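Local coordinates for YecR (PDB 7BGL), which is of unknown function but, as a YecR-like lipoprotein contacting other proteins of a large multi-protein assembly, probably belongs to the outer part of the flagellar basal body, at residues C16-S25 / T37-T48; A67-T78 / T90-R99. All blocks are in the same frame, centred on the assembly; numbering follows the deposited sequence.

From the N terminus at Cys16 the chain runs into strand 23-28, turns, and returns along strand 33-41. Contact 1 closes this first hairpin and also folds the stretch after it back on the N-terminal segment. Helix 52-63 follows, and only then does contact 2 open, closing the second hairpin, 76-82 with 87-97. The contacts therefore lie in series along the sequence, neither nested nor crossed, with centres about 15 Å apart. They meet inside one antiparallel sheet, ordered 23-28, 33-41, 87-97, 76-82: strands 33-41 and 87-97 are neighbours, probably hydrogen-bonded through Gln40 N to Thr90 O and through Phe92 N to Tyr38 O.

Contact 1: residues C16-S25 / T37-T48; sequences CTITRQAQVS and TYNQPLFFTSRT
Arg47 reaches back along the N-terminal segment to Thr17, whose backbone O lies at the edge of its guanidinium. The bond from Arg47 NH1 to Thr17 O is nearly straight (168°), but its 2.5 Å is shorter than normal and the exact length doubtful; NH2 adds a weak one. The side chain sets out away from the other segment and is turned back by its bend at chi2 (-85°). The aromatic ring of Phe44 works differently: Cys16 CA sits over one face, offset toward the rim, while Ile18 O lies at the ring edge. Phe44 CA also makes a CA-H...O contact with Cys16 O, 3.2 Å away, with 171° at the hydrogen. Thr19 meets Ser46, though its modelled place is doubtful. Ala22 is clasped by two groups, its CB lying 3.7 Å from Tyr38 CB, obliquely to that ring, and 3.2 Å from Thr48 OG1. Thr48 O lies over one face of the Arg20 guanidinium, whose close fit to Arg47 O is doubtful. At the far end Gln23 and Thr37 form an antiparallel hydrogen-bonded pair. Cys16, the first modelled residue, is probably the lipidated cysteine of a bacterial lipoprotein. The contact joins the hairpin 23-28/33-41: strand 23-28 is outermost within the chain, with Val24 leaning on helix 52-63, and strand 33-41 pairs onward with 87-97, on which Thr37 and Tyr38 pack.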
loop_
_atom_site.group_PDB
_atom_site.type_symbol
_atom_site.label_atom_id
_atom_site.label_comp_id
_atom_site.label_asym_id
_atom_site.label_seq_id
_atom_site.Cartn_x
_atom_site.Cartn_y
_atom_site.Cartn_z
ATOM N N CYS C 16 37.929 24.424 104.394
ATOM C CA CYS C 16 38.089 25.118 103.122
ATOM C C CYS C 16 39.151 24.443 102.258
ATOM O O CYS C 16 38.936 24.202 101.071
ATOM C CB CYS C 16 38.454 26.585 103.353
ATOM S SG CYS C 16 37.563 27.753 102.299
ATOM N N THR C 17 40.300 24.146 102.862
ATOM C CA THR C 17 41.414 23.521 102.160
ATOM C C THR C 17 42.036 22.426 103.017
ATOM O O THR C 17 43.251 22.201 102.985
ATOM C CB THR C 17 42.467 24.557 101.764
ATOM O OG1 THR C 17 41.816 25.741 101.288
ATOM C CG2 THR C 17 43.372 24.011 100.672
ATOM N N ILE C 18 41.211 21.729 103.798
ATOM C CA ILE C 18 41.684 20.680 104.696
ATOM C C ILE C 18 40.830 19.439 104.482
ATOM O O ILE C 18 39.599 19.507 104.570
ATOM C CB ILE C 18 41.634 21.114 106.172
ATOM C CG1 ILE C 18 40.409 21.993 106.429
ATOM C CG2 ILE C 18 42.911 21.846 106.555
ATOM C CD1 ILE C 18 40.722 23.279 107.163
ATOM N N THR C 19 41.477 18.309 104.202
ATOM C CA THR C 19 40.788 17.032 104.071
ATOM C C THR C 19 41.785 15.910 104.325
ATOM O O THR C 19 43.000 16.097 104.216
ATOM C CB THR C 19 40.136 16.869 102.693
ATOM O OG1 THR C 19 39.623 18.132 102.252
ATOM C CG2 THR C 19 38.997 15.863 102.761
ATOM N N ARG C 20 41.256 14.737 104.657
ATOM C CA ARG C 20 42.080 13.597 105.044
ATOM C C ARG C 20 41.271 12.321 104.832
ATOM O O ARG C 20 40.245 12.320 104.143
ATOM C CB ARG C 20 42.549 13.731 106.497
ATOM C CG ARG C 20 43.652 14.752 106.722
ATOM C CD ARG C 20 44.936 14.359 106.014
ATOM N NE ARG C 20 45.228 15.244 104.893
ATOM C CZ ARG C 20 45.736 16.463 105.015
ATOM N NH1 ARG C 20 46.020 16.977 106.200
ATOM N NH2 ARG C 20 45.963 17.184 103.921
ATOM N N GLN C 21 41.741 11.225 105.431
ATOM C CA GLN C 21 41.012 9.958 105.492
ATOM C C GLN C 21 40.756 9.389 104.092
ATOM O O GLN C 21 39.620 9.261 103.629
ATOM C CB GLN C 21 39.699 10.133 106.265
ATOM C CG GLN C 21 39.866 10.808 107.616
ATOM C CD GLN C 21 39.428 12.260 107.601
ATOM O OE1 GLN C 21 38.530 12.641 106.850
ATOM N NE2 GLN C 21 40.064 13.078 108.430
ATOM N N ALA C 22 41.857 9.048 103.428
ATOM C CA ALA C 22 41.810 8.323 102.164
ATOM C C ALA C 22 41.829 6.826 102.453
ATOM O O ALA C 22 42.806 6.310 103.009
ATOM C CB ALA C 22 42.983 8.717 101.266
ATOM N N GLN C 23 40.758 6.133 102.076
ATOM C CA GLN C 23 40.572 4.724 102.395
ATOM C C GLN C 23 40.680 3.872 101.133
ATOM O O GLN C 23 40.875 4.373 100.022
ATOM C CB GLN C 23 39.223 4.506 103.086
ATOM C CG GLN C 23 38.952 5.460 104.237
ATOM C CD GLN C 23 38.140 6.668 103.813
ATOM O OE1 GLN C 23 37.537 6.678 102.740
ATOM N NE2 GLN C 23 38.119 7.694 104.655
ATOM N N VAL C 24 40.547 2.558 101.321
ATOM C CA VAL C 24 40.630 1.584 100.239
ATOM C C VAL C 24 39.232 1.309 99.707
ATOM O O VAL C 24 38.239 1.379 100.441
ATOM C CB VAL C 24 41.314 0.286 100.716
ATOM C CG1 VAL C 24 41.562 -0.648 99.542
ATOM C CG2 VAL C 24 42.611 0.603 101.444
ATOM N N SER C 25 39.147 0.990 98.415
ATOM C CA SER C 25 37.867 0.707 97.777
ATOM C C SER C 25 37.862 -0.527 96.888
ATOM O O SER C 25 36.773 -1.007 96.552
ATOM C CB SER C 25 37.408 1.910 96.940
ATOM O OG SER C 25 38.444 2.357 96.081
ATOM N N THR C 37 40.041 5.361 97.567
ATOM C CA THR C 37 39.188 6.500 97.263
ATOM C C THR C 37 39.145 7.459 98.443
ATOM O O THR C 37 39.203 7.047 99.605
ATOM C CB THR C 37 37.760 6.058 96.912
ATOM O OG1 THR C 37 37.204 5.319 98.007
ATOM C CG2 THR C 37 37.763 5.187 95.667
ATOM N N TYR C 38 39.043 8.750 98.129
ATOM C CA TYR C 38 38.824 9.773 99.140
ATOM C C TYR C 38 37.860 10.816 98.594
ATOM O O TYR C 38 37.604 10.889 97.390
ATOM C CB TYR C 38 40.139 10.421 99.605
ATOM C CG TYR C 38 41.029 10.951 98.505
ATOM C CD1 TYR C 38 41.876 10.106 97.803
ATOM C CD2 TYR C 38 41.044 12.303 98.189
ATOM C CE1 TYR C 38 42.699 10.588 96.803
ATOM C CE2 TYR C 38 41.865 12.794 97.193
ATOM C CZ TYR C 38 42.691 11.934 96.504
ATOM O OH TYR C 38 43.508 12.418 95.509
ATOM N N ASN C 39 37.306 11.614 99.504
ATOM C CA ASN C 39 36.229 12.538 99.185
ATOM C C ASN C 39 36.704 13.983 99.270
ATOM O O ASN C 39 37.614 14.316 100.035
ATOM C CB ASN C 39 35.039 12.335 100.129
ATOM C CG ASN C 39 34.517 10.914 100.109
ATOM O OD1 ASN C 39 34.792 10.152 99.182
ATOM N ND2 ASN C 39 33.759 10.548 101.136
ATOM N N GLN C 40 36.071 14.837 98.469
ATOM C CA GLN C 40 36.319 16.271 98.479
ATOM C C GLN C 40 34.994 17.020 98.458
ATOM O O GLN C 40 34.195 16.841 97.529
ATOM C CB GLN C 40 37.174 16.684 97.281
ATOM C CG GLN C 40 38.660 16.787 97.566
ATOM C CD GLN C 40 39.353 17.782 96.654
ATOM O OE1 GLN C 40 38.705 18.610 96.014
ATOM N NE2 GLN C 40 40.676 17.700 96.585
ATOM N N PRO C 41 34.716 17.854 99.460
ATOM C CA PRO C 41 33.507 18.689 99.406
ATOM C C PRO C 41 33.557 19.662 98.240
ATOM O O PRO C 41 34.557 19.717 97.517
ATOM C CB PRO C 41 33.512 19.421 100.755
ATOM C CG PRO C 41 34.424 18.635 101.634
ATOM C CD PRO C 41 35.418 17.954 100.749
ATOM N N LEU C 42 32.489 20.433 98.044
ATOM C CA LEU C 42 32.408 21.332 96.900
ATOM C C LEU C 42 33.582 22.304 96.877
ATOM O O LEU C 42 34.418 22.252 95.968
ATOM C CB LEU C 42 31.083 22.100 96.921
ATOM C CG LEU C 42 30.462 22.451 95.568
ATOM C CD1 LEU C 42 29.169 23.227 95.757
ATOM C CD2 LEU C 42 31.439 23.235 94.705
ATOM N N PHE C 43 33.656 23.189 97.865
ATOM C CA PHE C 43 34.752 24.154 97.968
ATOM C C PHE C 43 35.812 23.667 98.958
ATOM O O PHE C 43 36.131 24.327 99.945
ATOM C CB PHE C 43 34.211 25.526 98.361
ATOM C CG PHE C 43 32.922 25.472 99.131
ATOM C CD1 PHE C 43 32.899 25.028 100.442
ATOM C CD2 PHE C 43 31.732 25.868 98.542
ATOM C CE1 PHE C 43 31.714 24.977 101.151
ATOM C CE2 PHE C 43 30.545 25.820 99.247
ATOM C CZ PHE C 43 30.536 25.375 100.553
ATOM N N PHE C 44 36.365 22.489 98.676
ATOM C CA PHE C 44 37.362 21.883 99.547
ATOM C C PHE C 44 38.438 21.204 98.712
ATOM O O PHE C 44 38.207 20.822 97.562
ATOM C CB PHE C 44 36.730 20.858 100.503
ATOM C CG PHE C 44 36.128 21.466 101.739
ATOM C CD1 PHE C 44 34.957 22.201 101.668
ATOM C CD2 PHE C 44 36.733 21.298 102.973
ATOM C CE1 PHE C 44 34.401 22.759 102.803
ATOM C CE2 PHE C 44 36.182 21.853 104.113
ATOM C CZ PHE C 44 35.014 22.584 104.027
ATOM N N THR C 45 39.621 21.064 99.306
ATOM C CA THR C 45 40.727 20.328 98.714
ATOM C C THR C 45 40.969 19.048 99.510
ATOM O O THR C 45 40.281 18.757 100.491
ATOM C CB THR C 45 41.986 21.195 98.665
ATOM O OG1 THR C 45 42.516 21.341 99.989
ATOM C CG2 THR C 45 41.664 22.569 98.100
ATOM N N SER C 46 41.963 18.266 99.083
ATOM C CA SER C 46 42.259 17.017 99.773
ATOM C C SER C 46 43.616 16.437 99.389
ATOM O O SER C 46 43.903 16.232 98.205
ATOM C CB SER C 46 41.158 15.992 99.496
ATOM O OG SER C 46 41.240 15.504 98.168
ATOM N N ARG C 47 44.458 16.172 100.393
ATOM C CA ARG C 47 45.709 15.441 100.188
ATOM C C ARG C 47 46.075 14.827 101.540
ATOM O O ARG C 47 46.583 15.530 102.417
ATOM C CB ARG C 47 46.806 16.354 99.660
ATOM C CG ARG C 47 47.183 17.496 100.595
ATOM C CD ARG C 47 46.268 18.697 100.421
ATOM N NE ARG C 47 46.745 19.853 101.169
ATOM C CZ ARG C 47 45.957 20.757 101.737
ATOM N NH1 ARG C 47 44.639 20.670 101.659
ATOM N NH2 ARG C 47 46.505 21.770 102.401
ATOM N N THR C 48 45.810 13.529 101.701
ATOM C CA THR C 48 45.855 12.953 103.040
ATOM C C THR C 48 47.244 13.046 103.661
ATOM O O THR C 48 47.459 13.847 104.577
ATOM C CB THR C 48 45.399 11.492 103.003
ATOM O OG1 THR C 48 44.031 11.425 102.581
ATOM C CG2 THR C 48 45.531 10.859 104.380
#

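Contact 2: residues A67-T78 / T90-R99; sequences ADAVSFGQPVGT and TRFTLSWQCR
Ser71 lies over the indole of Trp96 in the first of two tightly packed zones. Its CA stands over one face, 4.0 Å from the centroid of the six-membered ring, and Ser71 OG covers the same system near CZ3, while Ala69 CB meets Trp96 CB. Gln97 N binds Val70 O at 3.1 Å, in the carbonyl plane, and so holds the neighbouring backbone beside the indole. Phe72, in the loop, lays its ring against strand 90-97: its edge meets Trp96 N, and its CZ comes within 3.1 Å of Ser95 OG. The second tight zone is the true hairpin. Val76 and Thr93 are a hydrogen-bonded pair, Thr93 N to Val76 O at 2.7 Å, and on the face that carries Val76, Thr93, Thr78 and Arg91, Val76 CB lies 3.2 Å from Thr93 OG1. Only the two-way backbone pairing recurs at Thr78 and Arg91. Between these pairs Gly77 CA rests over a face of the Phe92 ring, 4.1 Å from its centroid.

Between the two zones the chain at Gly73 and Gln74 swings clear of strand 90-97, touching it only slightly. The C-terminal end is exposed rather than loose. Ala67 N donates to Arg99 O at 3.1 Å, the return bond from Arg99 N to Ala67 O being less sure, and the Arg99 side chain lies obliquely across Val70; Asp68 OD2 stays 5.0 Å from Arg99 NH2, at most a long-range attraction. Phe72, Val76, Thr78 and Arg99 also pack against another protein chain. Strand 87-97 is the inner partner, hydrogen-bonded on its other side to strand 33-41; Trp96 and Ala69 pack on helix 52-63, where His54 meets the indole, and the Cys61-Cys98 disulfide ties helix to sheet.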
loop_
_atom_site.group_PDB
_atom_site.type_symbol
_atom_site.label_atom_id
_atom_site.label_comp_id
_atom_site.label_asym_id
_atom_site.label_seq_id
_atom_site.Cartn_x
_atom_site.Cartn_y
_atom_site.Cartn_z
ATOM N N ALA C 67 53.079 -7.686 96.268
ATOM C CA ALA C 67 53.709 -6.819 97.257
ATOM C C ALA C 67 54.356 -5.657 96.511
ATOM O O ALA C 67 54.397 -5.632 95.277
ATOM C CB ALA C 67 54.741 -7.565 98.103
ATOM N N ASP C 68 54.861 -4.691 97.277
ATOM C CA ASP C 68 55.564 -3.534 96.727
ATOM C C ASP C 68 54.671 -2.761 95.752
ATOM O O ASP C 68 54.937 -2.672 94.552
ATOM C CB ASP C 68 56.874 -3.964 96.057
ATOM C CG ASP C 68 57.692 -2.787 95.564
ATOM O OD1 ASP C 68 58.302 -2.092 96.404
ATOM O OD2 ASP C 68 57.725 -2.557 94.337
ATOM N N ALA C 69 53.592 -2.202 96.297
ATOM C CA ALA C 69 52.658 -1.433 95.487
ATOM C C ALA C 69 53.335 -0.198 94.903
ATOM O O ALA C 69 54.184 0.429 95.544
ATOM C CB ALA C 69 51.447 -1.023 96.324
ATOM N N VAL C 70 52.953 0.149 93.677
ATOM C CA VAL C 70 53.491 1.303 92.965
ATOM C C VAL C 70 52.326 2.175 92.516
ATOM O O VAL C 70 51.324 1.663 92.005
ATOM C CB VAL C 70 54.353 0.879 91.762
ATOM C CG1 VAL C 70 54.911 2.102 91.052
ATOM C CG2 VAL C 70 55.476 -0.042 92.214
ATOM N N SER C 71 52.460 3.491 92.707
ATOM C CA SER C 71 51.380 4.404 92.345
ATOM C C SER C 71 51.055 4.315 90.858
ATOM O O SER C 71 49.890 4.170 90.474
ATOM C CB SER C 71 51.758 5.836 92.727
ATOM O OG SER C 71 51.768 6.006 94.133
ATOM N N PHE C 72 52.067 4.468 90.007
ATOM C CA PHE C 72 51.980 4.156 88.582
ATOM C C PHE C 72 50.997 5.053 87.835
ATOM O O PHE C 72 50.923 4.995 86.603
ATOM C CB PHE C 72 51.634 2.667 88.382
ATOM C CG PHE C 72 50.154 2.369 88.232
ATOM C CD1 PHE C 72 49.479 2.636 87.050
ATOM C CD2 PHE C 72 49.452 1.770 89.266
ATOM C CE1 PHE C 72 48.134 2.357 86.919
ATOM C CE2 PHE C 72 48.106 1.487 89.140
ATOM C CZ PHE C 72 47.447 1.778 87.965
ATOM N N GLY C 73 50.268 5.904 88.544
ATOM C CA GLY C 73 49.189 6.670 87.948
ATOM C C GLY C 73 49.036 8.069 88.501
ATOM O O GLY C 73 49.933 8.616 89.148
ATOM N N GLN C 74 47.870 8.652 88.238
ATOM C CA GLN C 74 47.500 9.993 88.654
ATOM C C GLN C 74 46.110 9.969 89.270
ATOM O O GLN C 74 45.272 9.143 88.890
ATOM C CB GLN C 74 47.518 10.963 87.464
ATOM C CG GLN C 74 47.483 12.432 87.841
ATOM C CD GLN C 74 47.192 13.329 86.653
ATOM O OE1 GLN C 74 46.862 12.852 85.567
ATOM N NE2 GLN C 74 47.313 14.635 86.854
ATOM N N PRO C 75 45.835 10.858 90.223
ATOM C CA PRO C 75 44.510 10.870 90.852
ATOM C C PRO C 75 43.412 11.135 89.832
ATOM O O PRO C 75 43.582 11.916 88.894
ATOM C CB PRO C 75 44.611 12.004 91.880
ATOM C CG PRO C 75 45.795 12.818 91.456
ATOM C CD PRO C 75 46.741 11.853 90.819
ATOM N N VAL C 76 42.275 10.473 90.028
ATOM C CA VAL C 76 41.109 10.613 89.166
ATOM C C VAL C 76 39.948 11.116 90.010
ATOM O O VAL C 76 39.625 10.526 91.046
ATOM C CB VAL C 76 40.746 9.285 88.478
ATOM C CG1 VAL C 76 39.438 9.425 87.723
ATOM C CG2 VAL C 76 41.864 8.849 87.542
ATOM N N GLY C 77 39.322 12.204 89.566
ATOM C CA GLY C 77 38.213 12.784 90.296
ATOM C C GLY C 77 36.910 12.777 89.526
ATOM O O GLY C 77 36.789 13.436 88.490
ATOM N N THR C 78 35.925 12.033 90.025
ATOM C CA THR C 78 34.602 11.960 89.420
ATOM C C THR C 78 33.560 12.365 90.451
ATOM O O THR C 78 33.591 11.888 91.590
ATOM C CB THR C 78 34.306 10.552 88.895
ATOM O OG1 THR C 78 34.268 9.630 89.992
ATOM C CG2 THR C 78 35.378 10.114 87.908
ATOM N N THR C 90 33.114 15.211 95.375
ATOM C CA THR C 90 33.960 14.674 94.318
ATOM C C THR C 90 34.771 13.514 94.872
ATOM O O THR C 90 35.383 13.633 95.937
ATOM C CB THR C 90 34.895 15.747 93.749
ATOM O OG1 THR C 90 34.118 16.819 93.203
ATOM C CG2 THR C 90 35.775 15.159 92.658
ATOM N N ARG C 91 34.776 12.397 94.150
ATOM C CA ARG C 91 35.547 11.227 94.547
ATOM C C ARG C 91 36.864 11.197 93.784
ATOM O O ARG C 91 36.876 11.270 92.551
ATOM C CB ARG C 91 34.757 9.943 94.284
ATOM C CG ARG C 91 33.550 9.761 95.187
ATOM C CD ARG C 91 33.959 9.225 96.548
ATOM N NE ARG C 91 32.810 9.029 97.423
ATOM C CZ ARG C 91 31.987 7.992 97.356
ATOM N NH1 ARG C 91 32.156 7.032 96.462
ATOM N NH2 ARG C 91 30.968 7.917 98.209
ATOM N N PHE C 92 37.969 11.091 94.518
ATOM C CA PHE C 92 39.298 11.007 93.933
ATOM C C PHE C 92 39.865 9.621 94.198
ATOM O O PHE C 92 39.845 9.145 95.339
ATOM C CB PHE C 92 40.221 12.086 94.503
ATOM C CG PHE C 92 39.907 13.471 94.017
ATOM C CD1 PHE C 92 39.011 14.272 94.703
ATOM C CD2 PHE C 92 40.502 13.969 92.872
ATOM C CE1 PHE C 92 38.718 15.546 94.257
ATOM C CE2 PHE C 92 40.213 15.242 92.421
ATOM C CZ PHE C 92 39.320 16.032 93.115
ATOM N N THR C 93 40.368 8.984 93.144
ATOM C CA THR C 93 40.839 7.610 93.202
ATOM C C THR C 93 42.345 7.546 92.987
ATOM O O THR C 93 42.913 8.296 92.189
ATOM C CB THR C 93 40.136 6.742 92.153
ATOM O OG1 THR C 93 40.586 7.111 90.845
ATOM C CG2 THR C 93 38.629 6.922 92.235
ATOM N N LEU C 94 42.983 6.635 93.718
ATOM C CA LEU C 94 44.409 6.359 93.595
ATOM C C LEU C 94 44.576 4.886 93.256
ATOM O O LEU C 94 44.028 4.023 93.951
ATOM C CB LEU C 94 45.155 6.707 94.886
ATOM C CG LEU C 94 45.179 8.184 95.280
ATOM C CD1 LEU C 94 45.852 8.369 96.632
ATOM C CD2 LEU C 94 45.874 9.015 94.213
ATOM N N SER C 95 45.327 4.602 92.198
ATOM C CA SER C 95 45.522 3.244 91.716
ATOM C C SER C 95 46.950 2.788 91.980
ATOM O O SER C 95 47.894 3.577 91.887
ATOM C CB SER C 95 45.212 3.144 90.221
ATOM O OG SER C 95 45.980 4.076 89.478
ATOM N N TRP C 96 47.098 1.510 92.323
ATOM C CA TRP C 96 48.393 0.906 92.590
ATOM C C TRP C 96 48.442 -0.463 91.930
ATOM O O TRP C 96 47.453 -1.202 91.940
ATOM C CB TRP C 96 48.655 0.770 94.096
ATOM C CG TRP C 96 48.410 2.031 94.873
ATOM C CD1 TRP C 96 47.201 2.587 95.175
ATOM C CD2 TRP C 96 49.401 2.892 95.444
ATOM N NE1 TRP C 96 47.378 3.740 95.900
ATOM C CE2 TRP C 96 48.720 3.950 96.078
ATOM C CE3 TRP C 96 50.799 2.870 95.482
ATOM C CZ2 TRP C 96 49.388 4.976 96.741
ATOM C CZ3 TRP C 96 51.460 3.890 96.141
ATOM C CH2 TRP C 96 50.754 4.929 96.760
ATOM N N GLN C 97 49.595 -0.795 91.359
ATOM C CA GLN C 97 49.814 -2.076 90.696
ATOM C C GLN C 97 50.792 -2.884 91.539
ATOM O O GLN C 97 51.995 -2.601 91.544
ATOM C CB GLN C 97 50.340 -1.874 89.277
ATOM C CG GLN C 97 50.407 -3.145 88.448
ATOM C CD GLN C 97 51.827 -3.632 88.245
ATOM O OE1 GLN C 97 52.775 -2.847 88.281
ATOM N NE2 GLN C 97 51.982 -4.932 88.028
ATOM N N CYS C 98 50.278 -3.883 92.251
ATOM C CA CYS C 98 51.131 -4.708 93.092
ATOM C C CYS C 98 52.128 -5.482 92.239
ATOM O O CYS C 98 51.788 -6.000 91.171
ATOM C CB CYS C 98 50.290 -5.673 93.927
ATOM S SG CYS C 98 48.982 -4.903 94.911
ATOM N N ARG C 99 53.367 -5.559 92.715
ATOM C CA ARG C 99 54.424 -6.249 91.985
ATOM C C ARG C 99 55.348 -7.009 92.930
ATOM O O ARG C 99 54.894 -7.819 93.740
ATOM C CB ARG C 99 55.232 -5.255 91.148
ATOM C CG ARG C 99 54.525 -4.794 89.884
ATOM C CD ARG C 99 55.472 -4.052 88.956
ATOM N NE ARG C 99 55.994 -2.836 89.565
ATOM C CZ ARG C 99 56.808 -1.983 88.957
ATOM N NH1 ARG C 99 57.210 -2.180 87.712
ATOM N NH2 ARG C 99 57.227 -0.905 89.614
#